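Local coordinates for protein putative oxidoreductase (Magnetospirillum magnetotacticum, PDB 3C1A) that probably catalyses a nicotinamide-cofactor-dependent oxidation or reduction of a still unknown substrate, like other members of the GFO/IDH/MocA family, at residues Ala193-Arg198 with Gly203-Asp208; Thr210-Phe215 with Glu219-Leu224; Ala18-Lys23 with Leu169-Ala174; Pro133-Leu138 with Val177-Asp182; Pro101-Leu104 with Glu108-Ala111. One frame throughout, in Å; residues are numbered along the deposited sequence. Where two conformers were deposited one is given.

How the contacts relate
Contacts 1 and 2 lie in the mixed sheet of the GFO/IDH/MocA C-terminal domain, their centres about 16 Å apart, and share strand 204-215. Contact 5 lies in the Rossmann domain, and contact 3 bridges that domain to helix 168-184. This helix also supplies one half of contact 4, and its side chains pack on the sheet beside contact 2. Along the chain, contact 3 opens first and spans all of contact 5; contact 4 opens before contact 3 has closed, and contacts 1 and 2 follow in turn. Trp170 and Ala174 touch the loop of contact 5, so the one helix faces the sheet as well as the Rossmann domain and ties the two together.

Contact 1 (Ala193-Arg198 with Gly203-Asp208)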
# COMPACT_ATOMS: atom_id res chain seq x y z
N ALA A 193 15.69 12.75 -0.95
CA ALA A 193 15.69 11.85 -2.11
C ALA A 193 16.89 12.19 -2.98
O ALA A 193 17.21 13.37 -3.18
CB ALA A 193 14.40 11.97 -2.89
N SER A 194 17.54 11.15 -3.47
CA SER A 194 18.73 11.29 -4.29
C SER A 194 18.57 10.46 -5.55
O SER A 194 18.45 9.22 -5.49
CB SER A 194 19.98 10.86 -3.54
OG SER A 194 21.14 11.26 -4.25
N TRP A 195 18.60 11.17 -6.67
CA TRP A 195 18.47 10.57 -7.99
C TRP A 195 19.84 10.25 -8.54
O TRP A 195 20.64 11.16 -8.80
CB TRP A 195 17.75 11.51 -8.95
CG TRP A 195 16.30 11.66 -8.63
CD1 TRP A 195 15.75 12.53 -7.76
CD2 TRP A 195 15.23 10.89 -9.18
NE1 TRP A 195 14.39 12.36 -7.72
CE2 TRP A 195 14.04 11.36 -8.59
CE3 TRP A 195 15.15 9.87 -10.11
CZ2 TRP A 195 12.80 10.84 -8.91
CZ3 TRP A 195 13.94 9.36 -10.43
CH2 TRP A 195 12.77 9.84 -9.83
N ALA A 196 20.11 8.98 -8.73
CA ALA A 196 21.32 8.52 -9.38
C ALA A 196 21.31 8.78 -10.88
O ALA A 196 22.35 9.12 -11.49
CB ALA A 196 21.47 6.99 -9.12
N ALA A 197 20.13 8.59 -11.48
CA ALA A 197 19.91 8.68 -12.94
C ALA A 197 18.43 9.02 -13.14
O ALA A 197 17.56 8.43 -12.46
CB ALA A 197 20.21 7.35 -13.63
N ARG A 198 18.17 9.99 -14.01
CA ARG A 198 16.83 10.48 -14.30
C ARG A 198 16.75 10.93 -15.75
O ARG A 198 17.52 11.76 -16.19
CB ARG A 198 16.56 11.68 -13.40
CG ARG A 198 15.09 11.98 -13.17
CD ARG A 198 15.02 13.23 -12.33
NE ARG A 198 13.76 13.40 -11.62
CZ ARG A 198 13.60 14.22 -10.58
NH1 ARG A 198 14.61 14.95 -10.11
NH2 ARG A 198 12.41 14.30 -10.00
N GLY A 203 8.45 9.05 -23.57
CA GLY A 203 7.74 10.19 -23.00
C GLY A 203 7.42 10.12 -21.51
O GLY A 203 6.86 11.07 -20.96
N GLY A 204 7.78 9.00 -20.85
CA GLY A 204 7.64 8.83 -19.39
C GLY A 204 8.96 8.85 -18.63
O GLY A 204 10.00 8.51 -19.18
N GLU A 205 8.91 9.23 -17.35
CA GLU A 205 10.08 9.27 -16.46
C GLU A 205 10.73 7.88 -16.35
O GLU A 205 10.05 6.88 -16.09
CB GLU A 205 9.71 9.76 -15.03
CG GLU A 205 10.92 10.28 -14.20
CD GLU A 205 10.55 10.79 -12.79
OE1 GLU A 205 9.81 10.08 -12.05
OE2 GLU A 205 11.01 11.91 -12.42
N ALA A 206 12.04 7.85 -16.52
CA ALA A 206 12.83 6.64 -16.45
C ALA A 206 13.99 6.98 -15.51
O ALA A 206 14.73 7.94 -15.76
CB ALA A 206 13.38 6.28 -17.84
N GLY A 207 14.13 6.23 -14.43
CA GLY A 207 15.17 6.53 -13.48
C GLY A 207 15.32 5.65 -12.26
O GLY A 207 14.71 4.58 -12.15
N ASP A 208 16.17 6.15 -11.37
CA ASP A 208 16.75 5.43 -10.23
C ASP A 208 16.88 6.43 -9.09
O ASP A 208 17.71 7.31 -9.19
CB ASP A 208 18.14 4.92 -10.62
CG ASP A 208 18.75 3.95 -9.59
OD1 ASP A 208 18.18 3.74 -8.49
OD2 ASP A 208 19.88 3.41 -9.88
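Opposite Asp208 the strand 190-201 places two residues, Ala196 and Ala197, which makes a classic beta bulge in the hairpin of strands 190-201 and 204-215. Here the backbones are held closely. Ala196 N donates to Asp208 O at 3.0 Å, and Asp208 N donates in turn to Ala197 O at 2.9 Å, so the extra residue is accommodated while the first strand turns its corner. Trp195 CA adds a C-H...O contact of 3.6 Å to the same Asp208 O. One step along, Gly207 pairs with Arg198, and its lack of a side chain matters: a CB would run into Ala197 O and press on the indole of Trp195. As it is, Trp195 CZ3 lies 4.3 Å from Gly207 CA, which sits at the ring's edge.

The other half of the contact is looser and faces solvent. Arg198, with CG anti to the backbone N (chi1 -158°) and its chain extended, runs past Trp195 and sets NE 3.6 Å above the centre of one face of the Trp195 ring. From there it meets the carboxylate of Glu205, whose plane is turned 39° from the guanidinium. With a glutamine in place of Glu205, Arg198 would probably lose its charged mate and be freer to swing away from the indole. Asp208 sends its own carboxylate elsewhere, to a salt bridge with Arg223. In the Arg198-Glu205 salt bridge, NE lies 3.2 Å from OE2, with an almost straight N-H...O angle of 170°, in the guanidinium plane but tilted out of the carboxylate plane on the anti side of OE2.

Contact 2 (Thr210-Phe215 with Glu219-Leu224); sequences TLTLAF and EAHIRL
Thr212 and His221 stand next to each other on one face of an antiparallel hairpin, with Thr212 OG1 at the imidazole edge, 3.3 Å from His221 CD2. The Thr212 methyl, CG2, is anti to the backbone N, which turns it toward Glu219 across the strands and leaves it 3.6 Å from Glu219 CD. Above that methyl the acid and the imidazole meet each other through a weak hydrogen bond from His221 NE2 to Glu219 OE1. Further along the face Thr210 slants across Arg223, OG1 lying 3.5 Å from Arg223 CG, while the guanidinium runs on to salt bridges with Asp208 and Glu154.

The opposite face is apolar. Leu211 and Ile222 abut at their CB atoms, 4.1 Å apart; Leu213 stands next to Ala220, and Phe215 swings its ring in until CE1 comes edge-on to Ala220 CB at 4.2 Å. Leu211 with Ile222 and Leu213 with Ala220 form the hydrogen-bonded pairs, each joined by two backbone N-H...O bonds.

In the mixed sheet of the GFO/IDH/MocA C-terminal domain, strand 190-201 flanks 204-215 on one side, strand 148-158 flanks 218-225 on the other, and helix 168-184 covers the apolar face, Val180 resting on Phe215 and Ala220.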
# COMPACT_ATOMS: atom_id res chain seq x y z
N THR A 210 16.98 6.94 -4.68
CA THR A 210 17.00 6.43 -3.32
C THR A 210 16.46 7.47 -2.34
O THR A 210 16.94 8.62 -2.32
CB THR A 210 18.40 5.93 -2.91
OG1 THR A 210 18.67 4.72 -3.64
CG2 THR A 210 18.40 5.61 -1.39
N LEU A 211 15.45 7.07 -1.56
CA LEU A 211 14.92 7.86 -0.45
C LEU A 211 15.64 7.50 0.84
O LEU A 211 15.74 6.33 1.17
CB LEU A 211 13.41 7.66 -0.26
CG LEU A 211 12.53 7.83 -1.49
CD1 LEU A 211 11.10 7.81 -1.06
CD2 LEU A 211 12.87 9.11 -2.27
N THR A 212 16.14 8.51 1.54
CA THR A 212 16.73 8.30 2.87
C THR A 212 15.86 8.95 3.93
O THR A 212 15.61 10.15 3.87
CB THR A 212 18.17 8.85 2.99
OG1 THR A 212 18.95 8.42 1.87
CG2 THR A 212 18.82 8.33 4.29
N LEU A 213 15.45 8.14 4.89
CA LEU A 213 14.61 8.53 6.03
C LEU A 213 15.41 8.25 7.28
O LEU A 213 15.81 7.11 7.50
CB LEU A 213 13.32 7.69 6.07
CG LEU A 213 12.19 7.98 5.06
CD1 LEU A 213 12.68 7.98 3.63
CD2 LEU A 213 11.03 6.99 5.23
N ALA A 214 15.69 9.29 8.08
CA ALA A 214 16.49 9.14 9.30
C ALA A 214 15.63 9.09 10.55
O ALA A 214 14.70 9.89 10.75
CB ALA A 214 17.55 10.27 9.40
N PHE A 215 15.93 8.12 11.40
CA PHE A 215 15.24 7.91 12.66
C PHE A 215 16.29 7.88 13.75
O PHE A 215 16.82 6.83 14.09
CB PHE A 215 14.51 6.60 12.65
CG PHE A 215 13.47 6.50 11.59
CD1 PHE A 215 13.79 6.05 10.32
CD2 PHE A 215 12.15 6.80 11.88
CE1 PHE A 215 12.84 5.95 9.33
CE2 PHE A 215 11.17 6.68 10.91
CZ PHE A 215 11.53 6.25 9.62
N GLU A 219 19.10 4.78 9.72
CA GLU A 219 18.59 5.22 8.41
C GLU A 219 17.92 4.10 7.68
O GLU A 219 18.34 2.95 7.78
CB GLU A 219 19.71 5.77 7.53
CG GLU A 219 20.20 7.11 7.98
CD GLU A 219 21.09 7.76 6.98
OE1 GLU A 219 21.71 7.04 6.17
OE2 GLU A 219 21.15 9.01 7.00
N ALA A 220 16.86 4.47 6.95
CA ALA A 220 16.15 3.59 6.02
C ALA A 220 16.45 4.14 4.66
O ALA A 220 16.30 5.36 4.43
CB ALA A 220 14.63 3.61 6.28
N HIS A 221 16.97 3.31 3.78
CA HIS A 221 17.24 3.66 2.37
C HIS A 221 16.31 2.86 1.47
O HIS A 221 16.30 1.61 1.45
CB HIS A 221 18.69 3.40 1.96
CG HIS A 221 19.72 4.11 2.79
ND1 HIS A 221 20.64 3.44 3.55
CD2 HIS A 221 19.96 5.43 2.97
CE1 HIS A 221 21.41 4.31 4.18
NE2 HIS A 221 21.03 5.52 3.84
N ILE A 222 15.51 3.59 0.72
CA ILE A 222 14.49 3.00 -0.14
C ILE A 222 14.85 3.26 -1.58
O ILE A 222 14.75 4.39 -2.03
CB ILE A 222 13.13 3.64 0.15
CG1 ILE A 222 12.66 3.32 1.58
CG2 ILE A 222 12.08 3.33 -0.94
CD1 ILE A 222 11.41 4.17 2.02
N ARG A 223 15.23 2.22 -2.30
CA ARG A 223 15.58 2.37 -3.71
C ARG A 223 14.41 1.99 -4.64
O ARG A 223 13.82 0.91 -4.51
CB ARG A 223 16.83 1.57 -4.06
CG ARG A 223 17.45 1.96 -5.42
CD ARG A 223 18.29 0.86 -6.01
NE ARG A 223 18.75 1.21 -7.35
CZ ARG A 223 19.21 0.34 -8.24
NH1 ARG A 223 19.32 -0.96 -7.95
NH2 ARG A 223 19.59 0.77 -9.44
N LEU A 224 14.09 2.92 -5.55
CA LEU A 224 13.07 2.79 -6.61
C LEU A 224 13.75 3.07 -7.96
O LEU A 224 14.28 4.18 -8.20
CB LEU A 224 11.94 3.81 -6.42
CG LEU A 224 11.43 4.09 -5.00
CD1 LEU A 224 10.50 5.34 -4.93
CD2 LEU A 224 10.75 2.83 -4.42

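Contact 3 (Ala18-Lys23 with Leu169-Ala174)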
# COMPACT_ATOMS: atom_id res chain seq x y z
N ALA A 18 -11.15 3.12 -11.74
CA ALA A 18 -10.83 3.77 -13.01
C ALA A 18 -9.39 3.46 -13.37
O ALA A 18 -8.53 3.39 -12.49
CB ALA A 18 -11.04 5.28 -12.90
N GLY A 19 -9.16 3.22 -14.66
CA GLY A 19 -7.81 3.00 -15.18
C GLY A 19 -7.28 1.61 -14.87
O GLY A 19 -8.02 0.62 -14.96
N ARG A 20 -6.00 1.56 -14.52
CA ARG A 20 -5.30 0.32 -14.13
C ARG A 20 -5.45 0.03 -12.64
O ARG A 20 -4.97 -0.99 -12.15
CB ARG A 20 -3.79 0.42 -14.45
CG ARG A 20 -3.00 1.37 -13.52
CD ARG A 20 -1.57 1.61 -14.01
NE ARG A 20 -0.95 2.82 -13.45
CZ ARG A 20 -0.19 2.88 -12.35
NH1 ARG A 20 0.04 1.80 -11.62
NH2 ARG A 20 0.34 4.04 -11.97
N TRP A 21 -6.11 0.93 -11.93
CA TRP A 21 -6.03 0.97 -10.47
C TRP A 21 -6.89 -0.10 -9.76
O TRP A 21 -6.62 -0.45 -8.59
CB TRP A 21 -6.34 2.40 -9.98
CG TRP A 21 -5.36 3.40 -10.57
CD1 TRP A 21 -5.52 4.13 -11.71
CD2 TRP A 21 -4.06 3.73 -10.06
NE1 TRP A 21 -4.41 4.90 -11.94
CE2 TRP A 21 -3.50 4.67 -10.95
CE3 TRP A 21 -3.33 3.33 -8.94
CZ2 TRP A 21 -2.23 5.22 -10.76
CZ3 TRP A 21 -2.06 3.87 -8.75
CH2 TRP A 21 -1.53 4.82 -9.65
N GLY A 22 -7.91 -0.62 -10.46
CA GLY A 22 -8.85 -1.62 -9.90
C GLY A 22 -8.50 -3.06 -10.27
O GLY A 22 -9.37 -3.94 -10.31
N LYS A 23 -7.20 -3.29 -10.47
CA LYS A 23 -6.62 -4.46 -11.15
C LYS A 23 -7.19 -5.85 -10.82
O LYS A 23 -7.55 -6.60 -11.74
CB LYS A 23 -5.11 -4.48 -10.86
CG LYS A 23 -4.30 -5.29 -11.84
CD LYS A 23 -2.89 -5.53 -11.32
CE LYS A 23 -1.86 -5.35 -12.41
NZ LYS A 23 -0.56 -5.97 -12.06
N LEU A 169 8.04 7.94 -7.47
CA LEU A 169 8.31 8.26 -6.05
C LEU A 169 7.02 8.03 -5.24
O LEU A 169 7.03 7.41 -4.18
CB LEU A 169 8.82 9.71 -5.89
CG LEU A 169 9.39 10.18 -4.54
CD1 LEU A 169 10.72 10.97 -4.74
CD2 LEU A 169 8.38 10.98 -3.73
N TRP A 170 5.91 8.52 -5.76
CA TRP A 170 4.63 8.45 -5.05
C TRP A 170 4.06 7.07 -5.15
O TRP A 170 3.71 6.48 -4.13
CB TRP A 170 3.64 9.44 -5.62
CG TRP A 170 3.97 10.82 -5.14
CD1 TRP A 170 4.92 11.66 -5.63
CD2 TRP A 170 3.39 11.47 -4.01
NE1 TRP A 170 4.95 12.82 -4.90
CE2 TRP A 170 4.02 12.73 -3.89
CE3 TRP A 170 2.40 11.13 -3.10
CZ2 TRP A 170 3.68 13.64 -2.90
CZ3 TRP A 170 2.07 12.03 -2.10
CH2 TRP A 170 2.70 13.27 -2.02
N ASP A 171 3.94 6.58 -6.37
CA ASP A 171 3.29 5.31 -6.65
C ASP A 171 4.03 4.14 -6.00
O ASP A 171 3.48 3.45 -5.15
CB ASP A 171 3.15 5.17 -8.17
CG ASP A 171 2.41 3.93 -8.62
OD1 ASP A 171 1.75 3.23 -7.82
OD2 ASP A 171 2.51 3.65 -9.83
N TRP A 172 5.29 3.92 -6.36
CA TRP A 172 6.08 2.86 -5.73
C TRP A 172 6.52 3.26 -4.34
O TRP A 172 6.55 2.45 -3.46
CB TRP A 172 7.33 2.52 -6.55
CG TRP A 172 7.09 2.08 -7.96
CD1 TRP A 172 5.94 2.22 -8.71
CD2 TRP A 172 8.04 1.45 -8.83
NE1 TRP A 172 6.13 1.69 -9.97
CE2 TRP A 172 7.41 1.22 -10.07
CE3 TRP A 172 9.36 1.03 -8.67
CZ2 TRP A 172 8.06 0.61 -11.14
CZ3 TRP A 172 10.00 0.44 -9.73
CH2 TRP A 172 9.36 0.26 -10.95
N GLY A 173 6.86 4.53 -4.13
CA GLY A 173 7.36 4.96 -2.82
C GLY A 173 6.38 4.80 -1.66
O GLY A 173 6.79 4.43 -0.56
N ALA A 174 5.10 5.06 -1.90
CA ALA A 174 4.09 4.90 -0.86
C ALA A 174 4.10 3.44 -0.36
O ALA A 174 3.90 3.15 0.81
CB ALA A 174 2.67 5.34 -1.38
O HOH W 1 0.52 0.91 -8.71
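Arg20 and Asp171 are brought together by two torsions: Arg20 holds CG between its backbone N and carbonyl carbon (chi1 72°) and then runs extended, while Asp171 has CG anti to its own N (chi1 -177°) and reaches off the helix from the opposite direction. Their charged ends form a salt bridge, Arg20 NH2 to Asp171 OD2 at 3.1 Å, with the oxygen near the guanidinium plane. At the acid the geometry differs: the donor stands above the carboxylate plane, and the two flat groups are turned 49° apart.

A water completes the link. It donates to Asp171 OD1 at 2.8 Å and accepts a weak bond from Arg20 NH1. On the loop side the guanidinium is backed by Trp21, with Arg20 CZ 3.4 Å above the indole plane and offset toward its rim. Trp21 CZ3 also comes within 4.0 Å of Asp171 OD1. The direct contact is therefore slight, two side chains meeting one carboxylate, with the nearest CA atoms, those of Trp21 and Asp171, 11.0 Å apart. Arg162 brings a second positive charge close to Arg20 NE.

The loop follows the first strand of the Rossmann fold and carries its glycine-rich GxGxxG fingerprint, with Gly19 in a type II' turn. Helix 168-184 belongs to the other domain, so the bridge spans an interdomain cleft where cofactor and substrate probably meet, as in relatives of this family.

Contact 4 (Pro133-Leu138 with Val177-Asp182); sequences PAWEAL and VSMVLD
The indole of Trp135 has Met179 over one face and Asp182 at its edge. Met179 is a selenomethionine deposited in two conformers, and its contacts are those of the one described. On the face, Met179 CG stands 3.5 Å from the centroid of the six-membered ring and 19° off the normal, a CH-pi contact, with Trp135 CH2 as its closest ring atom at 3.3 Å. At the edge, Trp135 NE1 donates to Asp182 OD2 over 2.8 Å in a nearly straight bond, 169° at the hydrogen. The acceptor lies in the ring plane and uses its anti lone pair, and the same oxygen is shared with Lys139 in a salt bridge.

The Met179 chain bends after CG and brings SE obliquely to 4.2 Å from the centroid of the six-membered ring of Trp135, a Met-aromatic contact joining helix 133-140 to helix 168-184, beside the mixed sheet of the GFO/IDH/MocA C-terminal domain. Trp135 has CG anti to the backbone N (chi1 177°), which points the ring toward helix 168-184. A leucine in its place would probably leave Asp182 without its N-H partner and open a gap beside Met179. Leu234 of strand 229-238 packs against both Trp135 and Met179, and Leu130 touches both Trp135 and Asp182. A bound tetraethylene glycol, probably from the crystallisation liquor, comes to about 5 Å from the Met179 side chain.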
# COMPACT_ATOMS: atom_id res chain seq x y z
N PRO A 133 1.26 -11.67 5.01
CA PRO A 133 1.73 -12.51 6.13
C PRO A 133 3.26 -12.57 6.36
O PRO A 133 3.68 -12.78 7.48
CB PRO A 133 1.19 -13.90 5.77
CG PRO A 133 -0.03 -13.59 4.95
CD PRO A 133 0.37 -12.43 4.11
N ALA A 134 4.07 -12.37 5.34
CA ALA A 134 5.50 -12.35 5.50
C ALA A 134 5.97 -11.14 6.34
O ALA A 134 6.90 -11.27 7.13
CB ALA A 134 6.18 -12.37 4.13
N TRP A 135 5.32 -9.98 6.18
CA TRP A 135 5.67 -8.75 6.90
C TRP A 135 5.26 -8.89 8.36
O TRP A 135 6.00 -8.55 9.27
CB TRP A 135 4.99 -7.53 6.25
CG TRP A 135 5.26 -6.27 6.99
CD1 TRP A 135 4.36 -5.51 7.64
CD2 TRP A 135 6.53 -5.64 7.15
NE1 TRP A 135 4.99 -4.42 8.21
CE2 TRP A 135 6.32 -4.49 7.92
CE3 TRP A 135 7.83 -5.95 6.73
CZ2 TRP A 135 7.36 -3.66 8.29
CZ3 TRP A 135 8.85 -5.12 7.08
CH2 TRP A 135 8.62 -3.99 7.86
N GLU A 136 4.07 -9.44 8.55
CA GLU A 136 3.58 -9.78 9.88
C GLU A 136 4.53 -10.76 10.60
O GLU A 136 4.84 -10.57 11.78
CB GLU A 136 2.16 -10.32 9.77
CG GLU A 136 1.15 -9.27 9.24
CD GLU A 136 -0.20 -9.85 8.85
OE1 GLU A 136 -0.49 -10.99 9.23
OE2 GLU A 136 -0.97 -9.16 8.13
N ALA A 137 5.01 -11.77 9.87
CA ALA A 137 6.01 -12.75 10.39
C ALA A 137 7.37 -12.10 10.69
O ALA A 137 8.01 -12.46 11.68
CB ALA A 137 6.19 -13.88 9.43
N LEU A 138 7.82 -11.16 9.85
CA LEU A 138 9.05 -10.42 10.10
C LEU A 138 8.93 -9.57 11.36
O LEU A 138 9.82 -9.60 12.22
CB LEU A 138 9.43 -9.51 8.90
CG LEU A 138 10.71 -8.65 8.97
CD1 LEU A 138 11.20 -8.24 7.53
CD2 LEU A 138 10.52 -7.39 9.85
N VAL A 177 7.43 3.39 1.83
CA VAL A 177 7.39 4.30 2.96
C VAL A 177 6.44 3.79 4.08
O VAL A 177 6.80 3.83 5.28
CB VAL A 177 7.06 5.75 2.52
CG1 VAL A 177 6.85 6.59 3.72
CG2 VAL A 177 8.16 6.25 1.61
N SER A 178 5.30 3.21 3.68
CA SER A 178 4.35 2.61 4.63
C SER A 178 5.01 1.54 5.49
O SER A 178 4.76 1.43 6.70
CB SER A 178 3.12 2.02 3.90
OG SER A 178 3.46 1.03 2.96
N MSE A 179 5.86 0.74 4.86
CA MSE A 179 6.56 -0.35 5.52
C MSE A 179 7.56 0.20 6.55
O MSE A 179 7.56 -0.22 7.72
CB MSE A 179 7.22 -1.23 4.47
CG MSE A 179 8.01 -2.39 5.00
SE MSE A 179 9.85 -1.93 5.44
CE MSE A 179 10.52 -1.73 3.68
N VAL A 180 8.35 1.19 6.15
CA VAL A 180 9.33 1.81 7.05
C VAL A 180 8.68 2.49 8.27
O VAL A 180 9.05 2.20 9.41
CB VAL A 180 10.28 2.73 6.29
CG1 VAL A 180 11.26 3.37 7.23
CG2 VAL A 180 11.08 1.93 5.22
N LEU A 181 7.69 3.34 8.04
CA LEU A 181 6.91 3.94 9.13
C LEU A 181 6.21 2.92 10.03
O LEU A 181 6.17 3.09 11.26
CB LEU A 181 5.90 4.96 8.62
CG LEU A 181 6.36 6.15 7.76
CD1 LEU A 181 5.18 7.10 7.40
CD2 LEU A 181 7.47 6.95 8.39
N ASP A 182 5.67 1.86 9.45
CA ASP A 182 5.06 0.77 10.23
C ASP A 182 6.08 0.05 11.13
O ASP A 182 5.84 -0.17 12.33
CB ASP A 182 4.36 -0.24 9.36
CG ASP A 182 3.64 -1.28 10.17
OD1 ASP A 182 2.76 -0.91 10.99
OD2 ASP A 182 3.95 -2.47 9.98

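Contact 5 (Pro101-Leu104 with Glu108-Ala111)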
# COMPACT_ATOMS: atom_id res chain seq x y z
N PRO A 101 -1.24 5.71 -3.29
CA PRO A 101 -1.08 6.58 -2.14
C PRO A 101 -2.41 7.24 -1.76
O PRO A 101 -3.24 7.50 -2.63
CB PRO A 101 -0.07 7.63 -2.62
CG PRO A 101 -0.21 7.69 -4.03
CD PRO A 101 -0.61 6.29 -4.48
N LEU A 102 -2.61 7.51 -0.49
CA LEU A 102 -3.84 8.10 -0.00
C LEU A 102 -4.27 9.25 -0.93
O LEU A 102 -5.42 9.32 -1.40
CB LEU A 102 -3.63 8.63 1.42
CG LEU A 102 -4.73 9.48 2.08
CD1 LEU A 102 -6.13 8.71 1.94
CD2 LEU A 102 -4.48 9.69 3.52
N THR A 103 -3.35 10.19 -1.13
CA THR A 103 -3.52 11.28 -2.05
C THR A 103 -2.14 11.59 -2.61
O THR A 103 -1.16 10.91 -2.29
CB THR A 103 -4.10 12.55 -1.42
OG1 THR A 103 -3.16 13.11 -0.48
CG2 THR A 103 -5.43 12.27 -0.70
N LEU A 104 -2.07 12.58 -3.49
CA LEU A 104 -0.79 13.09 -3.96
C LEU A 104 -0.61 14.50 -3.39
O LEU A 104 0.17 15.26 -3.91
CB LEU A 104 -0.72 13.14 -5.49
CG LEU A 104 -1.04 11.85 -6.25
CD1 LEU A 104 -1.00 12.14 -7.75
CD2 LEU A 104 -0.10 10.69 -5.92
N GLU A 108 -5.15 17.63 1.03
CA GLU A 108 -6.28 16.71 0.72
C GLU A 108 -6.31 15.56 1.73
O GLU A 108 -7.40 15.12 2.20
CB GLU A 108 -6.15 16.11 -0.68
CG GLU A 108 -6.74 16.92 -1.78
CD GLU A 108 -6.44 16.44 -3.19
OE1 GLU A 108 -6.01 15.27 -3.44
OE2 GLU A 108 -6.70 17.27 -4.09
N ALA A 109 -5.11 15.06 2.03
CA ALA A 109 -4.91 14.02 3.03
C ALA A 109 -5.48 14.52 4.34
O ALA A 109 -6.24 13.84 4.99
CB ALA A 109 -3.46 13.76 3.19
N GLU A 110 -5.10 15.73 4.73
CA GLU A 110 -5.57 16.31 6.00
C GLU A 110 -7.09 16.53 6.00
O GLU A 110 -7.72 16.40 7.04
CB GLU A 110 -4.82 17.61 6.28
CG GLU A 110 -3.36 17.30 6.57
CD GLU A 110 -2.48 18.51 6.64
OE1 GLU A 110 -2.67 19.45 5.83
OE2 GLU A 110 -1.57 18.50 7.49
N ALA A 111 -7.68 16.83 4.84
CA ALA A 111 -9.14 17.06 4.73
C ALA A 111 -9.91 15.77 4.96
O ALA A 111 -10.95 15.74 5.65
CB ALA A 111 -9.51 17.63 3.40
O HOH W 2 -4.00 14.20 -4.88
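Leu102 and Thr103 pack on Glu108 and Ala109 where the loop after strand 95-99 leads into helix 106-119 of the Rossmann fold. Pro101, early in this loop, follows a cis peptide and closes the Glu-Lys-Pro sequence familiar in this oxidoreductase family.

The apolar contacts are few and close-set. Leu102 CD2 lies 4.2 Å from Ala109 CB, and the methyl of Thr103, CG2, lies 3.9 Å from Glu108 CB. Helix 301-314 shuts this side in, with Leu301 on Leu102, Val308 on Thr103 and Leu305 on Ala109, so the short side chain of Ala109 ends up between loop and helix.

The polar contacts are made indirectly. Thr103 holds OG1 between its backbone N and carbonyl carbon (chi1 67°), a setting that turns the hydroxyl to the helix start, yet OG1 stays 3.7 Å from Ala109 N and makes no hydrogen bond to it. Its bond goes instead to the backbone O of Asp105. Asp105 in turn takes the backbone N of Glu108 on its carboxylate, which fastens the first turn of the helix to the loop. Ala109 CB is also 3.7 Å from Thr103 OG1, so the hydroxyl rests on a methyl as well as near an amide.

Between the two segments the hydrogen-bonded link runs through a water. Glu108, its chain extended beyond CG, lays OE1 beside Thr103, 3.9 Å from Thr103 CB, and there a single water donates to Glu108 OE1 at 2.7 Å while accepting from Leu104 N at 2.9 Å.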